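PDB 2QN0: neurotoxin, which probably acts as the zinc-dependent protease light chain of botulinum neurotoxin type C1, cleaving two SNARE proteins, syntaxin and SNAP-25, and so blocking neurotransmitter release. Local coordinates for residues E32-F37 with I46-S51; L20-H25 with V136-R141; V156-P161 with I192-R197; S69-P74 with E163-P168. All coordinates share one frame; numbering follows the deposited sequence.

Contact 1: E32-F37 with I46-S51; sequences EPEKAF and IPDRFS
Glu34 and Asp48 bring their carboxylates together at the mouth of a beta hairpin, with Glu34 OE2 only 2.7 Å from Asp48 OD2. The two side chains cross obliquely and their planes are turned 31° apart. Glu34 sets its CG beside its own backbone N (chi1 -62°) and then runs on extended, which carries the carboxylate along to Asp48. The root of the same glutamate serves an apolar role: its CB rests 3.6 Å from CG2 of Ile46, the two side chains meeting at about a right angle. Ile46 uses its other branch for Ala36, CG1 lying 3.7 Å from Ala36 CB, and the small methyl suits a place this close to a branched neighbour. Farther along, Phe37 and Pro47 also meet at about a right angle, with Pro47 CD at the edge of the ring, 3.9 Å from Phe37 CE2. Pro47 is the centre of an inverse gamma turn, closed by a weak bond from Asp48 N to Ile46 O (2.8 Å), and this turn brings Asp48 round to face Glu34. Pro47 also packs on Phe86 and Leu87 of helix 80-97, and Phe37 shares Leu87. A water donates to Lys35 O at 3.0 Å and to Asp48 OD1, tying strand to turn. Lys83 makes a salt bridge to Asp48 OD1, while Asn27 ND2 donates to Glu34 OE2. Two acid oxygens so near each other suggest that one group probably carries a proton, and the lysine would ease the charge that remains.

Contact 2: L20-H25 with V136-R141; sequences LYLDTH and VDVKTR
Leu22 and Val138, a non-hydrogen-bonded antiparallel pair, form the packed side of this contact between strands 19-23 and 136-141. Leu22 CD2 approaches Val138 CG2 to 3.8 Å and Val136 CG2 to 4.0 Å, while Leu20 adds a looser touch on Val138; branched apolar residues fit this face, where Leu22 also packs on Ala36 of the next strand. The hydrogen-bonded pair Asp23 and Asp137 joins the backbones, Asp23 N donating to Asp137 O at 2.9 Å.

On the other face the groups are polar and partly open to solvent. Lys139, bent at its second and fourth torsions, folds back so that NZ meets Asp23 OD2 at 3.2 Å in a salt bridge. Asp23 OD1 turns the other way and accepts from His25 N, an Asx turn that places the imidazole. His25 NE2 then donates to Asp137 OD2 at 2.6 Å; the oxygen lies in the ring plane, yet the histidine comes from above the carboxylate, 47° out of its plane. At the far end Arg141 NH1 makes only a weak bond to Tyr21 OH. With Lys148 holding Asp137 OD1, basic neighbours probably offset the negative charge of the two aspartates.

Contact 3: V156-P161 with I192-R197; sequences VIITGP and ISISPR
Thr159 N donates to Ile192 O over just 2.7 Å, at 173° and nearly along the C=O axis, the shortest bond between these two parallel strands. The same carbonyl takes a CA-H...O contact from Ile158. The pattern is completed by Ile192 N to Ile157 O, at 2.8 Å, and by Ile194 N to Thr159 O, so Ile192 brackets Ile158 with bonds to Ile157 and Thr159, and Thr159 in turn is held between Ile192 and Ile194, as in parallel strands. Side chains then alternate between two faces. On one, Ile158 and Ile194 lie side by side and point the same way, their CG2 methyls 4.1 Å apart, and Ile192 CD1 meets Val156 CG1 at 4.0 Å; beta-branched residues suit both the extended backbone and this apolar layer. On the other, Thr159 and Ser193 bring their hydroxyls to 2.9 Å between OG1 and OG. Thr159 holds OG1 between its backbone N and carbonyl carbon (chi1 74°), from where it donates in the carbonyl plane to Gly160 O, 2.8 Å away. Beyond the strands Pro161 CG presses on Ser195 CB at 3.3 Å, tighter than normal, while Ser195 OG bonds to Tyr76 OH. Phe50 covers Thr159 and Ser193. On the isoleucine face, Ile158 meets Phe94 of helix 80-97, and Ile192 and Ile194 pack against helix 223-238, which supplies His229 and His233 to the zinc; strand 43-46 flanks 156-159 within the sheet, and the Ile192 side chain is about 9 Å from the metal.

Contact 4: S69-P74 with E163-P168; sequences SGYYDP and ENIIDP
A type I beta turn, Asn164 to Asp167, is clasped along the extended residues 69-73, and the Asn164 amide of an overlapping Asx turn does most of the holding. Its CG stands opposite the backbone N (chi1 -174°), which sends the amide across the backbone of 69-71 at Gly70. There ND2 donates to Ser69 O at 3.0 Å with the acceptor in the amide plane, while OD1 receives two N-H groups from opposite faces of that plane: Tyr71 N at 3.0 Å and Ile166 N of its own turn at 3.1 Å. Each donor lies about 45° out of the plane, one on each face, and between them they fix the rotation of the amide. Asparagine suits the post, pairing a donor and an acceptor on one short arm. Glycine at position 70 lets the chain pass close, its CA 3.2 Å from Asn164 OD1. Ile165 N adds a backbone bond to Tyr71 O. Tyr72 CD1 lies 3.2 Å from Glu163 O, and its OH reaches Asn164 CB. Backbone bonds join Gly70 to Val430 and Tyr72 to Pro428 at the chain's C-terminal end. One water links Ser69 O with Ile166 O, another Asp73 N with Glu163 O. The apolar ends close the contact: Ile166 CD1 packs on Gly70, and Ile165 CD1 comes in the plane of the Tyr71 ring to its edge, 3.6 Å from CD2.

How the contacts relate
Contacts 1, 2 and 3 share one mixed sheet, in which strands run in the order 136-141, 19-23, 34-38, 43-46, 156-159, 190-193. Contacts 1 and 2 have centres 10 Å apart, as do contacts 1 and 3, and contact 1 is bonded to both neighbours through backbone groups. Contact 4 lies off the sheet, in the loops after strands 43-46 and 156-159, its centre 12 Å from that of contact 3 and 27 Å from that of contact 2. Arg49 and Ser51 tie it to contact 1. Along the chain contact 1 nests inside contact 2, while contact 4 crosses contacts 2 and 3. Contacts 1 to 3 thus span the sheet from strand 136-141 to strand 190-193, whose Ile192 packs on the zinc-bearing helix 223-238.

Contact 1: E32-F37 with I46-S51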
loop_
_atom_site.group_PDB
_atom_site.type_symbol
_atom_site.label_atom_id
_atom_site.label_comp_id
_atom_site.label_asym_id
_atom_site.label_seq_id
_atom_site.Cartn_x
_atom_site.Cartn_y
_atom_site.Cartn_z
ATOM N N GLU A 32 4.062 23.774 -1.390
ATOM C CA GLU A 32 5.408 23.788 -1.954
ATOM C C GLU A 32 5.900 22.346 -2.086
ATOM O O GLU A 32 5.285 21.426 -1.548
ATOM C CB GLU A 32 6.363 24.597 -1.066
ATOM C CG GLU A 32 6.517 24.086 0.354
ATOM C CD GLU A 32 7.569 24.860 1.134
ATOM O OE1 GLU A 32 7.475 26.104 1.189
ATOM O OE2 GLU A 32 8.487 24.226 1.693
ATOM N N PRO A 33 7.002 22.127 -2.821
ATOM C CA PRO A 33 7.537 20.771 -2.994
ATOM C C PRO A 33 7.718 20.045 -1.665
ATOM O O PRO A 33 8.023 20.666 -0.646
ATOM C CB PRO A 33 8.858 21.019 -3.713
ATOM C CG PRO A 33 8.521 22.191 -4.586
ATOM C CD PRO A 33 7.766 23.094 -3.630
ATOM N N GLU A 34 7.529 18.728 -1.685
ATOM C CA GLU A 34 7.657 17.910 -0.484
ATOM C C GLU A 34 8.913 17.054 -0.520
ATOM O O GLU A 34 9.214 16.424 -1.534
ATOM C CB GLU A 34 6.431 17.001 -0.340
ATOM C CG GLU A 34 5.123 17.747 -0.167
ATOM C CD GLU A 34 3.925 16.810 -0.161
ATOM O OE1 GLU A 34 3.413 16.478 -1.251
ATOM O OE2 GLU A 34 3.507 16.398 0.935
ATOM N N LYS A 35 9.644 17.023 0.591
ATOM C CA LYS A 35 10.866 16.231 0.664
ATOM C C LYS A 35 10.504 14.746 0.633
ATOM O O LYS A 35 9.640 14.297 1.385
ATOM C CB LYS A 35 11.644 16.566 1.940
ATOM C CG LYS A 35 13.080 16.060 1.936
ATOM C CD LYS A 35 13.877 16.666 3.083
ATOM C CE LYS A 35 15.334 16.227 3.039
ATOM N NZ LYS A 35 16.124 16.879 4.122
ATOM N N ALA A 36 11.170 13.999 -0.246
ATOM C CA ALA A 36 10.915 12.571 -0.419
ATOM C C ALA A 36 12.183 11.732 -0.262
ATOM O O ALA A 36 13.288 12.198 -0.546
ATOM C CB ALA A 36 10.296 12.330 -1.791
ATOM N N PHE A 37 12.008 10.482 0.165
ATOM C CA PHE A 37 13.120 9.564 0.399
ATOM C C PHE A 37 12.876 8.217 -0.281
ATOM O O PHE A 37 11.783 7.660 -0.186
ATOM C CB PHE A 37 13.280 9.340 1.902
ATOM C CG PHE A 37 13.355 10.615 2.697
ATOM C CD1 PHE A 37 14.583 11.114 3.124
ATOM C CD2 PHE A 37 12.200 11.335 2.984
ATOM C CE1 PHE A 37 14.659 12.318 3.826
ATOM C CE2 PHE A 37 12.262 12.541 3.685
ATOM C CZ PHE A 37 13.501 13.033 4.105
ATOM N N ILE A 46 7.086 9.995 1.426
ATOM C CA ILE A 46 6.982 11.431 1.683
ATOM C C ILE A 46 6.258 11.453 3.025
ATOM O O ILE A 46 5.048 11.231 3.090
ATOM C CB ILE A 46 6.132 12.152 0.622
ATOM C CG1 ILE A 46 6.778 11.994 -0.758
ATOM C CG2 ILE A 46 6.016 13.636 0.976
ATOM C CD1 ILE A 46 5.978 12.627 -1.888
ATOM N N PRO A 47 7.000 11.699 4.119
ATOM C CA PRO A 47 6.482 11.743 5.492
ATOM C C PRO A 47 5.575 12.923 5.835
ATOM O O PRO A 47 5.737 13.537 6.888
ATOM C CB PRO A 47 7.756 11.754 6.352
ATOM C CG PRO A 47 8.877 11.409 5.401
ATOM C CD PRO A 47 8.437 12.011 4.106
ATOM N N ASP A 48 4.623 13.232 4.958
ATOM C CA ASP A 48 3.701 14.347 5.184
ATOM C C ASP A 48 2.250 13.874 5.204
ATOM O O ASP A 48 1.934 12.793 4.703
ATOM C CB ASP A 48 3.794 15.383 4.057
ATOM C CG ASP A 48 5.175 15.970 3.888
ATOM O OD1 ASP A 48 6.040 15.775 4.767
ATOM O OD2 ASP A 48 5.379 16.646 2.857
ATOM N N ARG A 49 1.366 14.691 5.771
ATOM C CA ARG A 49 -0.055 14.363 5.770
ATOM C C ARG A 49 -0.461 14.559 4.308
ATOM O O ARG A 49 0.125 15.387 3.605
ATOM C CB ARG A 49 -0.841 15.310 6.690
ATOM C CG ARG A 49 -0.522 15.137 8.173
ATOM C CD ARG A 49 -0.886 13.735 8.671
ATOM N NE ARG A 49 -2.334 13.530 8.755
ATOM C CZ ARG A 49 -3.098 13.991 9.741
ATOM N NH1 ARG A 49 -2.555 14.682 10.737
ATOM N NH2 ARG A 49 -4.407 13.760 9.737
ATOM N N PHE A 50 -1.459 13.805 3.855
ATOM C CA PHE A 50 -1.899 13.852 2.461
ATOM C C PHE A 50 -3.412 14.027 2.345
ATOM O O PHE A 50 -4.169 13.463 3.129
ATOM C CB PHE A 50 -1.481 12.540 1.774
ATOM C CG PHE A 50 -1.815 12.465 0.303
ATOM C CD1 PHE A 50 -0.994 13.067 -0.646
ATOM C CD2 PHE A 50 -2.930 11.752 -0.133
ATOM C CE1 PHE A 50 -1.274 12.958 -2.011
ATOM C CE2 PHE A 50 -3.219 11.637 -1.498
ATOM C CZ PHE A 50 -2.388 12.241 -2.438
ATOM N N SER A 51 -3.850 14.807 1.365
ATOM C CA SER A 51 -5.279 15.005 1.158
ATOM C C SER A 51 -5.611 15.221 -0.308
ATOM O O SER A 51 -4.783 15.708 -1.082
ATOM C CB SER A 51 -5.793 16.193 1.972
ATOM O OG SER A 51 -7.184 16.379 1.752
HETATM O O HOH W 1 8.530 16.010 3.539
#

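Contact 2: L20-H25 with V136-R141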
loop_
_atom_site.group_PDB
_atom_site.type_symbol
_atom_site.label_atom_id
_atom_site.label_comp_id
_atom_site.label_asym_id
_atom_site.label_seq_id
_atom_site.Cartn_x
_atom_site.Cartn_y
_atom_site.Cartn_z
ATOM N N LEU A 20 15.079 13.811 -2.518
ATOM C CA LEU A 20 14.710 14.880 -3.437
ATOM C C LEU A 20 13.464 15.598 -2.951
ATOM O O LEU A 20 12.804 15.159 -2.009
ATOM C CB LEU A 20 14.379 14.295 -4.816
ATOM C CG LEU A 20 15.301 13.289 -5.503
ATOM C CD1 LEU A 20 14.585 12.656 -6.688
ATOM C CD2 LEU A 20 16.556 13.992 -5.960
ATOM N N TYR A 21 13.150 16.706 -3.616
ATOM C CA TYR A 21 11.944 17.470 -3.331
ATOM C C TYR A 21 11.040 17.178 -4.517
ATOM O O TYR A 21 11.443 17.361 -5.666
ATOM C CB TYR A 21 12.246 18.967 -3.249
ATOM C CG TYR A 21 12.740 19.390 -1.885
ATOM C CD1 TYR A 21 11.852 19.543 -0.819
ATOM C CD2 TYR A 21 14.097 19.608 -1.650
ATOM C CE1 TYR A 21 12.303 19.901 0.451
ATOM C CE2 TYR A 21 14.558 19.966 -0.385
ATOM C CZ TYR A 21 13.657 20.108 0.658
ATOM O OH TYR A 21 14.112 20.445 1.912
ATOM N N LEU A 22 9.828 16.714 -4.238
ATOM C CA LEU A 22 8.886 16.362 -5.291
ATOM C C LEU A 22 7.587 17.148 -5.244
ATOM O O LEU A 22 7.167 17.625 -4.192
ATOM C CB LEU A 22 8.539 14.867 -5.203
ATOM C CG LEU A 22 9.671 13.838 -5.263
ATOM C CD1 LEU A 22 9.109 12.447 -4.970
ATOM C CD2 LEU A 22 10.333 13.877 -6.629
ATOM N N ASP A 23 6.958 17.279 -6.404
ATOM C CA ASP A 23 5.667 17.944 -6.514
ATOM C C ASP A 23 4.813 16.913 -7.241
ATOM O O ASP A 23 4.979 16.704 -8.441
ATOM C CB ASP A 23 5.752 19.211 -7.363
ATOM C CG ASP A 23 4.451 19.994 -7.361
ATOM O OD1 ASP A 23 3.379 19.363 -7.236
ATOM O OD2 ASP A 23 4.497 21.234 -7.495
ATOM N N THR A 24 3.916 16.259 -6.512
ATOM C CA THR A 24 3.062 15.228 -7.099
ATOM C C THR A 24 1.827 15.793 -7.786
ATOM O O THR A 24 1.161 15.087 -8.545
ATOM C CB THR A 24 2.575 14.247 -6.024
ATOM O OG1 THR A 24 1.731 14.944 -5.101
ATOM C CG2 THR A 24 3.751 13.653 -5.269
ATOM N N HIS A 25 1.523 17.058 -7.513
ATOM C CA HIS A 25 0.350 17.712 -8.084
ATOM C C HIS A 25 -0.917 17.003 -7.622
ATOM O O HIS A 25 -1.935 17.024 -8.313
ATOM C CB HIS A 25 0.418 17.699 -9.613
ATOM C CG HIS A 25 1.572 18.471 -10.170
ATOM N ND1 HIS A 25 1.714 19.830 -9.989
ATOM C CD2 HIS A 25 2.652 18.072 -10.882
ATOM C CE1 HIS A 25 2.831 20.234 -10.564
ATOM N NE2 HIS A 25 3.420 19.187 -11.113
ATOM N N VAL A 136 6.365 12.217 -11.552
ATOM C CA VAL A 136 6.253 13.322 -10.608
ATOM C C VAL A 136 7.421 14.283 -10.790
ATOM O O VAL A 136 8.545 13.861 -11.062
ATOM C CB VAL A 136 6.220 12.813 -9.142
ATOM C CG1 VAL A 136 5.041 11.857 -8.952
ATOM C CG2 VAL A 136 7.519 12.124 -8.792
ATOM N N ASP A 137 7.148 15.577 -10.646
ATOM C CA ASP A 137 8.184 16.590 -10.817
ATOM C C ASP A 137 9.206 16.641 -9.693
ATOM O O ASP A 137 8.866 16.520 -8.513
ATOM C CB ASP A 137 7.574 17.993 -10.941
ATOM C CG ASP A 137 6.677 18.146 -12.147
ATOM O OD1 ASP A 137 6.833 17.382 -13.122
ATOM O OD2 ASP A 137 5.822 19.054 -12.117
ATOM N N VAL A 138 10.464 16.818 -10.080
ATOM C CA VAL A 138 11.553 16.964 -9.124
ATOM C C VAL A 138 11.833 18.466 -9.165
ATOM O O VAL A 138 12.035 19.031 -10.241
ATOM C CB VAL A 138 12.810 16.190 -9.568
ATOM C CG1 VAL A 138 13.950 16.430 -8.583
ATOM C CG2 VAL A 138 12.500 14.706 -9.652
ATOM N N LYS A 139 11.813 19.114 -8.005
ATOM C CA LYS A 139 12.053 20.552 -7.933
ATOM C C LYS A 139 13.259 20.873 -7.060
ATOM O O LYS A 139 13.610 20.113 -6.157
ATOM C CB LYS A 139 10.837 21.274 -7.344
ATOM C CG LYS A 139 9.514 21.032 -8.056
ATOM C CD LYS A 139 9.421 21.792 -9.356
ATOM C CE LYS A 139 8.026 21.683 -9.961
ATOM N NZ LYS A 139 6.985 22.326 -9.111
ATOM N N THR A 140 13.880 22.014 -7.337
ATOM C CA THR A 140 15.024 22.484 -6.568
ATOM C C THR A 140 14.761 23.960 -6.302
ATOM O O THR A 140 14.081 24.624 -7.085
ATOM C CB THR A 140 16.339 22.336 -7.351
ATOM O OG1 THR A 140 16.283 23.136 -8.538
ATOM C CG2 THR A 140 16.569 20.882 -7.733
ATOM N N ARG A 141 15.280 24.481 -5.200
ATOM C CA ARG A 141 15.045 25.881 -4.897
ATOM C C ARG A 141 16.213 26.773 -5.297
ATOM O O ARG A 141 17.374 26.368 -5.251
ATOM C CB ARG A 141 14.738 26.070 -3.407
ATOM C CG ARG A 141 15.918 25.847 -2.480
ATOM C CD ARG A 141 15.607 26.338 -1.071
ATOM N NE ARG A 141 14.688 25.463 -0.346
ATOM C CZ ARG A 141 15.008 24.255 0.110
ATOM N NH1 ARG A 141 14.107 23.532 0.763
ATOM N NH2 ARG A 141 16.227 23.769 -0.085
HETATM O O HOH W 2 15.325 18.199 -5.257
#

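Contact 3: V156-P161 with I192-R197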
loop_
_atom_site.group_PDB
_atom_site.type_symbol
_atom_site.label_atom_id
_atom_site.label_comp_id
_atom_site.label_asym_id
_atom_site.label_seq_id
_atom_site.Cartn_x
_atom_site.Cartn_y
_atom_site.Cartn_z
ATOM N N VAL A 156 5.412 3.287 -6.203
ATOM C CA VAL A 156 4.655 3.426 -4.967
ATOM C C VAL A 156 5.201 4.584 -4.139
ATOM O O VAL A 156 6.411 4.714 -3.960
ATOM C CB VAL A 156 4.749 2.153 -4.090
ATOM C CG1 VAL A 156 3.969 2.362 -2.789
ATOM C CG2 VAL A 156 4.216 0.943 -4.846
ATOM N N ILE A 157 4.304 5.437 -3.660
ATOM C CA ILE A 157 4.702 6.537 -2.789
ATOM C C ILE A 157 3.937 6.356 -1.485
ATOM O O ILE A 157 2.706 6.335 -1.477
ATOM C CB ILE A 157 4.330 7.922 -3.355
ATOM C CG1 ILE A 157 5.061 8.176 -4.671
ATOM C CG2 ILE A 157 4.698 9.008 -2.334
ATOM C CD1 ILE A 157 4.721 9.519 -5.301
ATOM N N ILE A 158 4.664 6.192 -0.387
ATOM C CA ILE A 158 4.025 6.052 0.913
ATOM C C ILE A 158 4.006 7.436 1.553
ATOM O O ILE A 158 5.029 8.119 1.586
ATOM C CB ILE A 158 4.812 5.090 1.819
ATOM C CG1 ILE A 158 4.770 3.682 1.218
ATOM C CG2 ILE A 158 4.235 5.111 3.234
ATOM C CD1 ILE A 158 5.660 2.701 1.904
ATOM N N THR A 159 2.841 7.859 2.032
ATOM C CA THR A 159 2.717 9.162 2.682
ATOM C C THR A 159 2.090 8.962 4.048
ATOM O O THR A 159 1.675 7.854 4.400
ATOM C CB THR A 159 1.782 10.130 1.918
ATOM O OG1 THR A 159 0.416 9.733 2.114
ATOM C CG2 THR A 159 2.095 10.129 0.434
ATOM N N GLY A 160 2.028 10.045 4.813
ATOM C CA GLY A 160 1.402 9.989 6.115
ATOM C C GLY A 160 -0.096 9.910 5.880
ATOM O O GLY A 160 -0.549 10.011 4.735
ATOM N N PRO A 161 -0.895 9.760 6.941
ATOM C CA PRO A 161 -2.355 9.660 6.852
ATOM C C PRO A 161 -3.068 10.852 6.235
ATOM O O PRO A 161 -2.533 11.963 6.166
ATOM C CB PRO A 161 -2.786 9.474 8.309
ATOM C CG PRO A 161 -1.577 8.915 8.975
ATOM C CD PRO A 161 -0.457 9.690 8.344
ATOM N N ILE A 192 0.076 5.377 -1.005
ATOM C CA ILE A 192 -0.425 4.740 0.206
ATOM C C ILE A 192 -0.317 5.753 1.343
ATOM O O ILE A 192 0.782 6.194 1.667
ATOM C CB ILE A 192 0.430 3.502 0.581
ATOM C CG1 ILE A 192 0.285 2.415 -0.491
ATOM C CG2 ILE A 192 0.007 2.968 1.952
ATOM C CD1 ILE A 192 1.172 1.191 -0.252
ATOM N N SER A 193 -1.451 6.127 1.932
ATOM C CA SER A 193 -1.471 7.088 3.044
ATOM C C SER A 193 -1.738 6.269 4.298
ATOM O O SER A 193 -2.782 5.617 4.422
ATOM C CB SER A 193 -2.563 8.130 2.815
ATOM O OG SER A 193 -2.322 8.815 1.597
ATOM N N ILE A 194 -0.811 6.328 5.249
ATOM C CA ILE A 194 -0.923 5.475 6.418
ATOM C C ILE A 194 -0.006 5.872 7.574
ATOM O O ILE A 194 0.937 6.645 7.401
ATOM C CB ILE A 194 -0.520 4.050 5.975
ATOM C CG1 ILE A 194 -0.707 3.028 7.090
ATOM C CG2 ILE A 194 0.948 4.072 5.529
ATOM C CD1 ILE A 194 -0.372 1.610 6.644
ATOM N N SER A 195 -0.311 5.336 8.751
ATOM C CA SER A 195 0.521 5.508 9.938
ATOM C C SER A 195 0.360 4.195 10.691
ATOM O O SER A 195 -0.534 4.050 11.522
ATOM C CB SER A 195 0.064 6.663 10.819
ATOM O OG SER A 195 0.977 6.790 11.901
ATOM N N PRO A 196 1.228 3.216 10.399
ATOM C CA PRO A 196 1.191 1.896 11.031
ATOM C C PRO A 196 1.237 1.842 12.554
ATOM O O PRO A 196 0.753 0.871 13.135
ATOM C CB PRO A 196 2.378 1.172 10.396
ATOM C CG PRO A 196 2.491 1.814 9.049
ATOM C CD PRO A 196 2.288 3.274 9.377
ATOM N N ARG A 197 1.799 2.858 13.212
ATOM C CA ARG A 197 1.865 2.799 14.673
ATOM C C ARG A 197 0.504 2.956 15.341
ATOM O O ARG A 197 0.368 2.716 16.538
ATOM C CB ARG A 197 2.863 3.822 15.244
ATOM C CG ARG A 197 2.378 5.246 15.403
ATOM C CD ARG A 197 3.405 6.029 16.233
ATOM N NE ARG A 197 3.115 7.459 16.318
ATOM C CZ ARG A 197 2.190 7.997 17.108
ATOM N NH1 ARG A 197 1.454 7.227 17.895
ATOM N NH2 ARG A 197 2.000 9.310 17.107
#

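Contact 4: S69-P74 with E163-P168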
loop_
_atom_site.group_PDB
_atom_site.type_symbol
_atom_site.label_atom_id
_atom_site.label_comp_id
_atom_site.label_asym_id
_atom_site.label_seq_id
_atom_site.Cartn_x
_atom_site.Cartn_y
_atom_site.Cartn_z
ATOM N N SER A 69 -14.954 4.201 12.286
ATOM C CA SER A 69 -14.078 4.618 13.376
ATOM C C SER A 69 -13.081 5.645 12.857
ATOM O O SER A 69 -12.496 5.466 11.786
ATOM C CB SER A 69 -13.319 3.416 13.943
ATOM O OG SER A 69 -14.212 2.439 14.450
ATOM N N GLY A 70 -12.886 6.720 13.616
ATOM C CA GLY A 70 -11.957 7.753 13.193
ATOM C C GLY A 70 -11.118 8.348 14.311
ATOM O O GLY A 70 -11.484 8.292 15.486
ATOM N N TYR A 71 -9.979 8.913 13.926
ATOM C CA TYR A 71 -9.053 9.549 14.855
ATOM C C TYR A 71 -8.541 10.774 14.117
ATOM O O TYR A 71 -7.905 10.649 13.068
ATOM C CB TYR A 71 -7.888 8.612 15.179
ATOM C CG TYR A 71 -6.894 9.188 16.161
ATOM C CD1 TYR A 71 -7.067 9.026 17.535
ATOM C CD2 TYR A 71 -5.789 9.912 15.719
ATOM C CE1 TYR A 71 -6.161 9.570 18.444
ATOM C CE2 TYR A 71 -4.876 10.462 16.621
ATOM C CZ TYR A 71 -5.070 10.285 17.980
ATOM O OH TYR A 71 -4.170 10.816 18.874
ATOM N N TYR A 72 -8.821 11.955 14.659
ATOM C CA TYR A 72 -8.415 13.199 14.015
ATOM C C TYR A 72 -7.493 14.071 14.861
ATOM O O TYR A 72 -7.846 14.472 15.969
ATOM C CB TYR A 72 -9.665 13.995 13.633
ATOM C CG TYR A 72 -10.564 13.268 12.661
ATOM C CD1 TYR A 72 -10.410 13.431 11.284
ATOM C CD2 TYR A 72 -11.538 12.379 13.115
ATOM C CE1 TYR A 72 -11.205 12.725 10.382
ATOM C CE2 TYR A 72 -12.336 11.665 12.219
ATOM C CZ TYR A 72 -12.162 11.843 10.856
ATOM O OH TYR A 72 -12.938 11.136 9.967
ATOM N N ASP A 73 -6.309 14.357 14.327
ATOM C CA ASP A 73 -5.329 15.200 15.006
ATOM C C ASP A 73 -4.642 16.055 13.949
ATOM O O ASP A 73 -3.747 15.589 13.242
ATOM C CB ASP A 73 -4.293 14.348 15.741
ATOM C CG ASP A 73 -3.249 15.192 16.459
ATOM O OD1 ASP A 73 -3.307 16.434 16.345
ATOM O OD2 ASP A 73 -2.368 14.615 17.129
ATOM N N PRO A 74 -5.048 17.329 13.836
ATOM C CA PRO A 74 -4.474 18.252 12.854
ATOM C C PRO A 74 -2.983 18.528 13.017
ATOM O O PRO A 74 -2.340 19.016 12.092
ATOM C CB PRO A 74 -5.319 19.508 13.035
ATOM C CG PRO A 74 -5.609 19.489 14.505
ATOM C CD PRO A 74 -5.979 18.036 14.735
ATOM N N GLU A 163 -7.092 12.692 6.261
ATOM C CA GLU A 163 -7.868 13.240 7.374
ATOM C C GLU A 163 -8.043 12.273 8.548
ATOM O O GLU A 163 -7.733 12.619 9.691
ATOM C CB GLU A 163 -9.242 13.717 6.884
ATOM C CG GLU A 163 -9.211 14.997 6.044
ATOM C CD GLU A 163 -8.804 14.770 4.594
ATOM O OE1 GLU A 163 -8.494 13.619 4.224
ATOM O OE2 GLU A 163 -8.798 15.752 3.817
ATOM N N ASN A 164 -8.541 11.069 8.275
ATOM C CA ASN A 164 -8.745 10.071 9.326
ATOM C C ASN A 164 -7.470 9.247 9.495
ATOM O O ASN A 164 -7.132 8.420 8.650
ATOM C CB ASN A 164 -9.921 9.153 8.964
ATOM C CG ASN A 164 -10.281 8.195 10.084
ATOM O OD1 ASN A 164 -9.551 8.065 11.064
ATOM N ND2 ASN A 164 -11.410 7.504 9.936
ATOM N N ILE A 165 -6.769 9.475 10.601
ATOM C CA ILE A 165 -5.514 8.793 10.880
ATOM C C ILE A 165 -5.595 7.273 10.987
ATOM O O ILE A 165 -4.616 6.583 10.706
ATOM C CB ILE A 165 -4.861 9.387 12.156
ATOM C CG1 ILE A 165 -4.468 10.843 11.880
ATOM C CG2 ILE A 165 -3.639 8.578 12.570
ATOM C CD1 ILE A 165 -3.930 11.592 13.091
ATOM N N ILE A 166 -6.748 6.736 11.375
ATOM C CA ILE A 166 -6.853 5.285 11.487
ATOM C C ILE A 166 -7.587 4.621 10.328
ATOM O O ILE A 166 -8.149 3.534 10.477
ATOM C CB ILE A 166 -7.503 4.855 12.823
ATOM C CG1 ILE A 166 -8.863 5.528 12.999
ATOM C CG2 ILE A 166 -6.569 5.195 13.974
ATOM C CD1 ILE A 166 -9.615 5.069 14.242
ATOM N N ASP A 167 -7.573 5.274 9.170
ATOM C CA ASP A 167 -8.208 4.727 7.973
ATOM C C ASP A 167 -7.190 4.734 6.831
ATOM O O ASP A 167 -7.287 5.532 5.901
ATOM C CB ASP A 167 -9.446 5.547 7.594
ATOM C CG ASP A 167 -10.220 4.937 6.434
ATOM O OD1 ASP A 167 -10.152 3.702 6.257
ATOM O OD2 ASP A 167 -10.910 5.685 5.709
ATOM N N PRO A 168 -6.180 3.852 6.910
ATOM C CA PRO A 168 -5.153 3.776 5.866
ATOM C C PRO A 168 -5.820 3.600 4.508
ATOM O O PRO A 168 -6.841 2.919 4.394
ATOM C CB PRO A 168 -4.312 2.574 6.290
ATOM C CG PRO A 168 -5.263 1.741 7.091
ATOM C CD PRO A 168 -6.017 2.765 7.889
HETATM O O HOH W 3 -11.157 3.479 10.448
HETATM O O HOH W 4 -6.512 14.468 11.400
#